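Local atomic coordinates of chintase (Rhizomucor miehei, PDB entry 5YUQ), a protein that probably hydrolyses chitin at its beta-1,4 glycosidic bonds, as a fungal glycoside hydrolase of family 18 with a tunnel-shaped active site. Residues A[41-44]-A[45-49]; A[89-92]-A[93-97]; A[48-51]-A[52-56]. All coordinates share one frame; numbering follows the deposited sequence.

Contacts 1 and 3 are successive stretches of one helix, 43-55, and share S48 and V49; contact 2 is the C-terminal part of another helix, 80-97. All three are local, built on backbone bonds four residues apart. Contact 1, at the helix start, is mainly a surface contact, where a water-bridged acid and lysine accompany one apolar pair; the acid and lysine also bond to Y97 and E96 of contact 2, and L46 packs on Y97. Contacts 2 and 3 are partly buried, with valines on the inner side and most of the polar groups outward, H54 being an exception. They touch where the carbonyl of Y97 packs on V50.

Contact 1. Residues A[41-44]-A[45-49]; sequences FTDS and QLKSV
F41 with L46, T42 with Q45 and D43 with K47 meet in a local contact round the first turn of helix 43-55, near the protein surface. T42 holds the N-cap position, but its side chain makes no capping bond. Its carbonyl accepts the first bond of the turn, L46 N to T42 O at 3.0 Å, with a nearly straight N-H...O angle of 169°. K47 N to D43 O and S48 N to S44 O repeat the pattern. The F41 ring slants against one leucine branch, CE2 to L46 CD2 at 3.7 Å. The extended Q45 chain lies along T42, whose CB is 3.7 Å from Q45 CD and whose methyl CG2 meets Q45 CG at 3.8 Å. On the side facing helix 80-97, K47 bends at its second torsion (-148°) and brings CE within 3.6 Å of D43 OD1. Its NZ remains 4.1 Å from that oxygen, beyond a salt bridge, and two waters span the gap: each donates to one carboxylate oxygen of D43 and accepts from K47 NZ. The stronger partners lie on helix 80-97, E96 pairing with K47 and Y97 bonding to D43, while the Q45 amide is held by D10 and Y27. Inward, F41 touches A30 and L46 touches Y27 of strand 24-32, and helix 80-97 lies beside the turn.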
loop_
_atom_site.group_PDB
_atom_site.type_symbol
_atom_site.label_atom_id
_atom_site.label_comp_id
_atom_site.label_asym_id
_atom_site.label_seq_id
_atom_site.Cartn_x
_atom_site.Cartn_y
_atom_site.Cartn_z
ATOM N N PHE A 41 -14.715 -1.459 -10.938
ATOM C CA PHE A 41 -15.340 -0.996 -9.706
ATOM C C PHE A 41 -16.848 -0.920 -9.866
ATOM O O PHE A 41 -17.371 -0.987 -10.981
ATOM C CB PHE A 41 -14.767 0.348 -9.254
ATOM C CG PHE A 41 -15.111 1.493 -10.153
ATOM C CD1 PHE A 41 -14.370 1.743 -11.301
ATOM C CD2 PHE A 41 -16.174 2.330 -9.845
ATOM C CE1 PHE A 41 -14.691 2.811 -12.127
ATOM C CE2 PHE A 41 -16.496 3.394 -10.663
ATOM C CZ PHE A 41 -15.757 3.639 -11.804
ATOM N N THR A 42 -17.536 -0.776 -8.743
ATOM C CA THR A 42 -18.988 -0.837 -8.715
ATOM C C THR A 42 -19.550 0.569 -8.637
ATOM O O THR A 42 -19.383 1.257 -7.628
ATOM C CB THR A 42 -19.447 -1.676 -7.516
ATOM O OG1 THR A 42 -18.788 -2.951 -7.555
ATOM C CG2 THR A 42 -20.962 -1.895 -7.540
ATOM N N ASP A 43 -20.209 0.983 -9.717
ATOM C CA ASP A 43 -20.810 2.309 -9.833
ATOM C C ASP A 43 -21.608 2.735 -8.608
ATOM O O ASP A 43 -21.367 3.800 -8.043
ATOM C CB ASP A 43 -21.712 2.362 -11.071
ATOM C CG ASP A 43 -22.474 3.671 -11.177
ATOM O OD1 ASP A 43 -21.830 4.718 -11.404
ATOM O OD2 ASP A 43 -23.714 3.667 -11.019
ATOM N N SER A 44 -22.555 1.898 -8.191
ATOM C CA SER A 44 -23.461 2.279 -7.115
ATOM C C SER A 44 -22.738 2.383 -5.783
ATOM O O SER A 44 -23.098 3.198 -4.940
ATOM C CB SER A 44 -24.611 1.285 -7.011
ATOM O OG SER A 44 -24.132 -0.033 -6.790
ATOM N N GLN A 45 -21.722 1.545 -5.588
ATOM C CA GLN A 45 -20.949 1.624 -4.352
ATOM C C GLN A 45 -20.166 2.926 -4.279
ATOM O O GLN A 45 -20.168 3.590 -3.247
ATOM C CB GLN A 45 -19.997 0.431 -4.225
ATOM C CG GLN A 45 -20.717 -0.867 -3.936
ATOM C CD GLN A 45 -19.779 -2.050 -3.839
ATOM O OE1 GLN A 45 -20.220 -3.192 -3.772
ATOM N NE2 GLN A 45 -18.482 -1.785 -3.823
ATOM N N LEU A 46 -19.484 3.286 -5.363
ATOM C CA LEU A 46 -18.715 4.524 -5.356
ATOM C C LEU A 46 -19.628 5.719 -5.126
ATOM O O LEU A 46 -19.316 6.588 -4.322
ATOM C CB LEU A 46 -17.910 4.692 -6.644
ATOM C CG LEU A 46 -16.992 5.926 -6.696
ATOM C CD1 LEU A 46 -16.097 5.967 -5.465
ATOM C CD2 LEU A 46 -16.150 5.920 -7.963
ATOM N N LYS A 47 -20.768 5.759 -5.809
ATOM C CA LYS A 47 -21.695 6.871 -5.610
ATOM C C LYS A 47 -22.230 6.919 -4.184
ATOM O O LYS A 47 -22.341 7.993 -3.601
ATOM C CB LYS A 47 -22.841 6.826 -6.629
ATOM C CG LYS A 47 -22.342 6.988 -8.052
ATOM C CD LYS A 47 -23.310 7.699 -8.964
ATOM C CE LYS A 47 -22.609 8.076 -10.269
ATOM N NZ LYS A 47 -23.573 8.439 -11.342
ATOM N N SER A 48 -22.550 5.758 -3.622
ATOM C CA SER A 48 -23.005 5.702 -2.242
ATOM C C SER A 48 -21.950 6.237 -1.280
ATOM O O SER A 48 -22.249 7.056 -0.417
ATOM C CB SER A 48 -23.397 4.276 -1.854
ATOM O OG SER A 48 -23.411 4.148 -0.445
ATOM N N VAL A 49 -20.707 5.790 -1.446
ATOM C CA VAL A 49 -19.651 6.183 -0.520
ATOM C C VAL A 49 -19.266 7.649 -0.674
ATOM O O VAL A 49 -18.996 8.322 0.318
ATOM C CB VAL A 49 -18.401 5.264 -0.645
ATOM C CG1 VAL A 49 -17.298 5.725 0.308
ATOM C CG2 VAL A 49 -18.794 3.832 -0.330
HETATM O O HOH W 1 -25.008 6.052 -11.575
HETATM O O HOH W 2 -22.351 6.571 -13.437
#

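Contact 2. Residues A[89-92]-A[93-97]; sequences NLVD and VVKEY
V91 and K95, one turn apart on helix 80-97, lie side by side and point the same way. CG1 of V91, anti to the backbone N (chi1 172°), is the branch that meets the lysine, 3.7 Å from K95 CE, and the K95 chain runs extended past it. The aliphatic part of the lysine therefore packs on the valine, which also touches K138 and L139 of helix 124-139. Beneath the side chains the backbone is regular. K95 N reaches V91 O at 3.1 Å, V93 N reaches N89 O at 3.0 Å, and E96 N reaches D92 O at 2.7 Å, with N-H...O angles of 148° or more.

The tight side carries the four buried residues, L90, V91, V93 and V94. Besides the V91 contacts, L90 sits against L131 and L135 of helix 124-139 and against V64, and V93 meets L62. In the TIM barrel expected of family 18, helix 80-97 belongs to the beta-alpha-beta crossover from strand 59-65 to the parallel strand 101-105, consistent with aliphatic groups turned to the barrel strands and to helix 124-139.

D92 and the end of K95 make the looser, exposed side. Their charges do not touch, D92 OD1 to K95 NZ being 4.9 Å, so any attraction between them is probably weak. E96 turns away from D92 through a bend at chi2 (64°), its end leading off to the neighbouring helix 43-55. At the C-terminal end Y97 N bonds to V93 O at 3.0 Å, and that same carbonyl oxygen lies in plane at the edge of the Y97 ring. K47 rests on this ring in a cation-pi contact.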
loop_
_atom_site.group_PDB
_atom_site.type_symbol
_atom_site.label_atom_id
_atom_site.label_comp_id
_atom_site.label_asym_id
_atom_site.label_seq_id
_atom_site.Cartn_x
_atom_site.Cartn_y
_atom_site.Cartn_z
ATOM N N ASN A 89 -10.759 10.397 -19.969
ATOM C CA ASN A 89 -11.587 9.472 -19.210
ATOM C C ASN A 89 -11.435 9.658 -17.707
ATOM O O ASN A 89 -12.400 9.510 -16.958
ATOM C CB ASN A 89 -11.281 8.029 -19.604
ATOM C CG ASN A 89 -11.831 7.669 -20.967
ATOM O OD1 ASN A 89 -12.662 8.390 -21.527
ATOM N ND2 ASN A 89 -11.383 6.539 -21.503
ATOM N N LEU A 90 -10.227 9.993 -17.267
ATOM C CA LEU A 90 -9.982 10.253 -15.850
ATOM C C LEU A 90 -10.684 11.529 -15.395
ATOM O O LEU A 90 -11.236 11.585 -14.300
ATOM C CB LEU A 90 -8.483 10.336 -15.560
ATOM C CG LEU A 90 -7.730 9.007 -15.617
ATOM C CD1 LEU A 90 -6.233 9.259 -15.674
ATOM C CD2 LEU A 90 -8.077 8.145 -14.406
ATOM N N VAL A 91 -10.655 12.559 -16.229
ATOM C CA VAL A 91 -11.357 13.792 -15.909
ATOM C C VAL A 91 -12.856 13.526 -15.845
ATOM O O VAL A 91 -13.551 14.045 -14.969
ATOM C CB VAL A 91 -11.030 14.890 -16.938
ATOM C CG1 VAL A 91 -11.917 16.110 -16.723
ATOM C CG2 VAL A 91 -9.553 15.266 -16.854
ATOM N N ASP A 92 -13.348 12.692 -16.757
ATOM C CA ASP A 92 -14.772 12.376 -16.781
ATOM C C ASP A 92 -15.207 11.651 -15.513
ATOM O O ASP A 92 -16.273 11.939 -14.980
ATOM C CB ASP A 92 -15.134 11.525 -17.998
ATOM C CG ASP A 92 -15.126 12.310 -19.287
ATOM O OD1 ASP A 92 -15.086 13.560 -19.239
ATOM O OD2 ASP A 92 -15.175 11.667 -20.358
ATOM N N VAL A 93 -14.354 10.775 -15.056
ATOM C CA VAL A 93 -14.685 10.022 -13.848
ATOM C C VAL A 93 -14.779 10.914 -12.625
ATOM O O VAL A 93 -15.605 10.753 -11.796
ATOM C CB VAL A 93 -13.712 8.842 -13.597
ATOM C CG1 VAL A 93 -12.413 9.303 -12.999
ATOM C CG2 VAL A 93 -14.357 7.894 -12.623
ATOM N N VAL A 94 -13.876 11.875 -12.545
ATOM C CA VAL A 94 -13.891 12.835 -11.453
ATOM C C VAL A 94 -15.203 13.606 -11.449
ATOM O O VAL A 94 -15.849 13.733 -10.408
ATOM C CB VAL A 94 -12.701 13.811 -11.521
ATOM C CG1 VAL A 94 -12.894 14.925 -10.500
ATOM C CG2 VAL A 94 -11.420 13.050 -11.235
ATOM N N LYS A 95 -15.618 14.081 -12.621
ATOM C CA LYS A 95 -16.890 14.797 -12.735
ATOM C C LYS A 95 -18.087 13.891 -12.480
ATOM O O LYS A 95 -19.023 14.272 -11.778
ATOM C CB LYS A 95 -17.029 15.441 -14.123
ATOM C CG LYS A 95 -16.008 16.512 -14.448
ATOM C CD LYS A 95 -16.073 16.844 -15.938
ATOM C CE LYS A 95 -15.110 17.956 -16.324
ATOM N NZ LYS A 95 -15.120 18.200 -17.797
ATOM N N GLU A 96 -18.059 12.688 -13.044
ATOM C CA GLU A 96 -19.196 11.771 -12.908
ATOM C C GLU A 96 -19.458 11.397 -11.455
ATOM O O GLU A 96 -20.614 11.290 -11.024
ATOM C CB GLU A 96 -18.981 10.502 -13.746
ATOM C CG GLU A 96 -20.064 9.435 -13.559
ATOM C CD GLU A 96 -21.442 9.893 -14.020
ATOM O OE1 GLU A 96 -21.521 10.740 -14.935
ATOM O OE2 GLU A 96 -22.453 9.403 -13.469
ATOM N N TYR A 97 -18.389 11.214 -10.692
ATOM C CA TYR A 97 -18.530 10.726 -9.321
ATOM C C TYR A 97 -18.291 11.804 -8.275
ATOM O O TYR A 97 -18.299 11.517 -7.081
ATOM C CB TYR A 97 -17.623 9.516 -9.080
ATOM C CG TYR A 97 -18.074 8.299 -9.842
ATOM C CD1 TYR A 97 -19.014 7.430 -9.297
ATOM C CD2 TYR A 97 -17.581 8.025 -11.110
ATOM C CE1 TYR A 97 -19.443 6.319 -9.991
ATOM C CE2 TYR A 97 -18.000 6.917 -11.810
ATOM C CZ TYR A 97 -18.940 6.072 -11.244
ATOM O OH TYR A 97 -19.362 4.969 -11.947
#

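Contact 3. Residues A[48-51]-A[52-56]; sequences SVVQ and EAHSR
S48 to S55 are the last turns of helix 43-55, and R56 is the first residue to leave helical phi/psi. E52 N bonds to S48 O, A53 N to V49 O at 2.8 Å, H54 N to V50 O, and S55 N to Q51 O at 2.9 Å, with N-H...O angles of 158 to 165°.

V50 and H54 stand alongside each other. The V50 CG1 branch touches the imidazole at CE1, 3.5 Å away, while V50 O lies over one ring face, 3.4 Å from H54 CG. With CG beside the backbone N (chi1 -72°), the ring folds back across the preceding turn. V49, V50 and H54 all rest on I60 of strand 59-65, and A53 and E52 touch W19. On the outer side E52 CG approaches S48 O at 3.2 Å, and its carboxylate only nears the serine hydroxyl, OE1 to OG 3.7 Å. S55 OG lies 3.0 Å from Q51 O, its proton not settled, and 3.2 Å from Q51 NE2.

Chemically, the H54 ring is steadied by V50 CG1 at CE1 and by the hydrogen bond between NE2 and the D100 carboxylate. That neighbour would probably favour a proton on NE2 and could stabilise a charged imidazolium.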
loop_
_atom_site.group_PDB
_atom_site.type_symbol
_atom_site.label_atom_id
_atom_site.label_comp_id
_atom_site.label_asym_id
_atom_site.label_seq_id
_atom_site.Cartn_x
_atom_site.Cartn_y
_atom_site.Cartn_z
ATOM N N SER A 48 -22.550 5.758 -3.622
ATOM C CA SER A 48 -23.005 5.702 -2.242
ATOM C C SER A 48 -21.950 6.237 -1.280
ATOM O O SER A 48 -22.249 7.056 -0.417
ATOM C CB SER A 48 -23.397 4.276 -1.854
ATOM O OG SER A 48 -23.411 4.148 -0.445
ATOM N N VAL A 49 -20.707 5.790 -1.446
ATOM C CA VAL A 49 -19.651 6.183 -0.520
ATOM C C VAL A 49 -19.266 7.649 -0.674
ATOM O O VAL A 49 -18.996 8.322 0.318
ATOM C CB VAL A 49 -18.401 5.264 -0.645
ATOM C CG1 VAL A 49 -17.298 5.725 0.308
ATOM C CG2 VAL A 49 -18.794 3.832 -0.330
ATOM N N VAL A 50 -19.262 8.156 -1.908
ATOM C CA VAL A 50 -19.002 9.579 -2.124
ATOM C C VAL A 50 -20.056 10.433 -1.425
ATOM O O VAL A 50 -19.740 11.411 -0.749
ATOM C CB VAL A 50 -18.947 9.948 -3.625
ATOM C CG1 VAL A 50 -18.903 11.458 -3.793
ATOM C CG2 VAL A 50 -17.721 9.324 -4.277
ATOM N N GLN A 51 -21.318 10.051 -1.578
ATOM C CA GLN A 51 -22.395 10.780 -0.931
ATOM C C GLN A 51 -22.239 10.761 0.595
ATOM O O GLN A 51 -22.399 11.787 1.258
ATOM C CB GLN A 51 -23.752 10.216 -1.356
ATOM C CG GLN A 51 -24.924 10.993 -0.782
ATOM C CD GLN A 51 -24.894 12.451 -1.206
ATOM O OE1 GLN A 51 -25.149 12.781 -2.369
ATOM N NE2 GLN A 51 -24.560 13.332 -0.268
ATOM N N GLU A 52 -21.913 9.600 1.154
ATOM C CA GLU A 52 -21.705 9.493 2.593
ATOM C C GLU A 52 -20.546 10.353 3.044
ATOM O O GLU A 52 -20.640 11.055 4.039
ATOM C CB GLU A 52 -21.460 8.036 3.009
ATOM C CG GLU A 52 -22.639 7.123 2.794
ATOM C CD GLU A 52 -22.390 5.716 3.296
ATOM O OE1 GLU A 52 -23.304 4.869 3.164
ATOM O OE2 GLU A 52 -21.285 5.461 3.826
ATOM N N ALA A 53 -19.434 10.285 2.317
ATOM C CA ALA A 53 -18.272 11.087 2.672
ATOM C C ALA A 53 -18.610 12.567 2.664
ATOM O O ALA A 53 -18.255 13.307 3.579
ATOM C CB ALA A 53 -17.126 10.807 1.715
ATOM N N HIS A 54 -19.295 12.998 1.616
ATOM C CA HIS A 54 -19.596 14.408 1.455
ATOM C C HIS A 54 -20.625 14.897 2.469
ATOM O O HIS A 54 -20.523 16.018 2.952
ATOM C CB HIS A 54 -19.996 14.702 0.008
ATOM C CG HIS A 54 -18.828 14.641 -0.936
ATOM N ND1 HIS A 54 -18.974 14.692 -2.306
ATOM C CD2 HIS A 54 -17.506 14.540 -0.694
ATOM C CE1 HIS A 54 -17.775 14.623 -2.868
ATOM N NE2 HIS A 54 -16.869 14.536 -1.914
ATOM N N SER A 55 -21.583 14.045 2.817
ATOM C CA SER A 55 -22.545 14.381 3.865
ATOM C C SER A 55 -21.846 14.602 5.208
ATOM O O SER A 55 -22.343 15.335 6.065
ATOM C CB SER A 55 -23.596 13.276 4.007
ATOM O OG SER A 55 -24.475 13.252 2.893
ATOM N N ARG A 56 -20.712 13.923 5.378
ATOM C CA ARG A 56 -19.903 13.979 6.565
ATOM C C ARG A 56 -18.705 14.937 6.471
ATOM O O ARG A 56 -17.898 14.984 7.330
ATOM C CB ARG A 56 -19.496 12.562 7.037
ATOM C CG ARG A 56 -20.566 11.493 6.786
ATOM C CD ARG A 56 -21.270 10.807 7.988
ATOM N NE ARG A 56 -20.643 11.289 9.165
ATOM C CZ ARG A 56 -20.505 10.653 10.311
ATOM N NH1 ARG A 56 -21.002 9.463 10.501
ATOM N NH2 ARG A 56 -19.858 11.236 11.273
#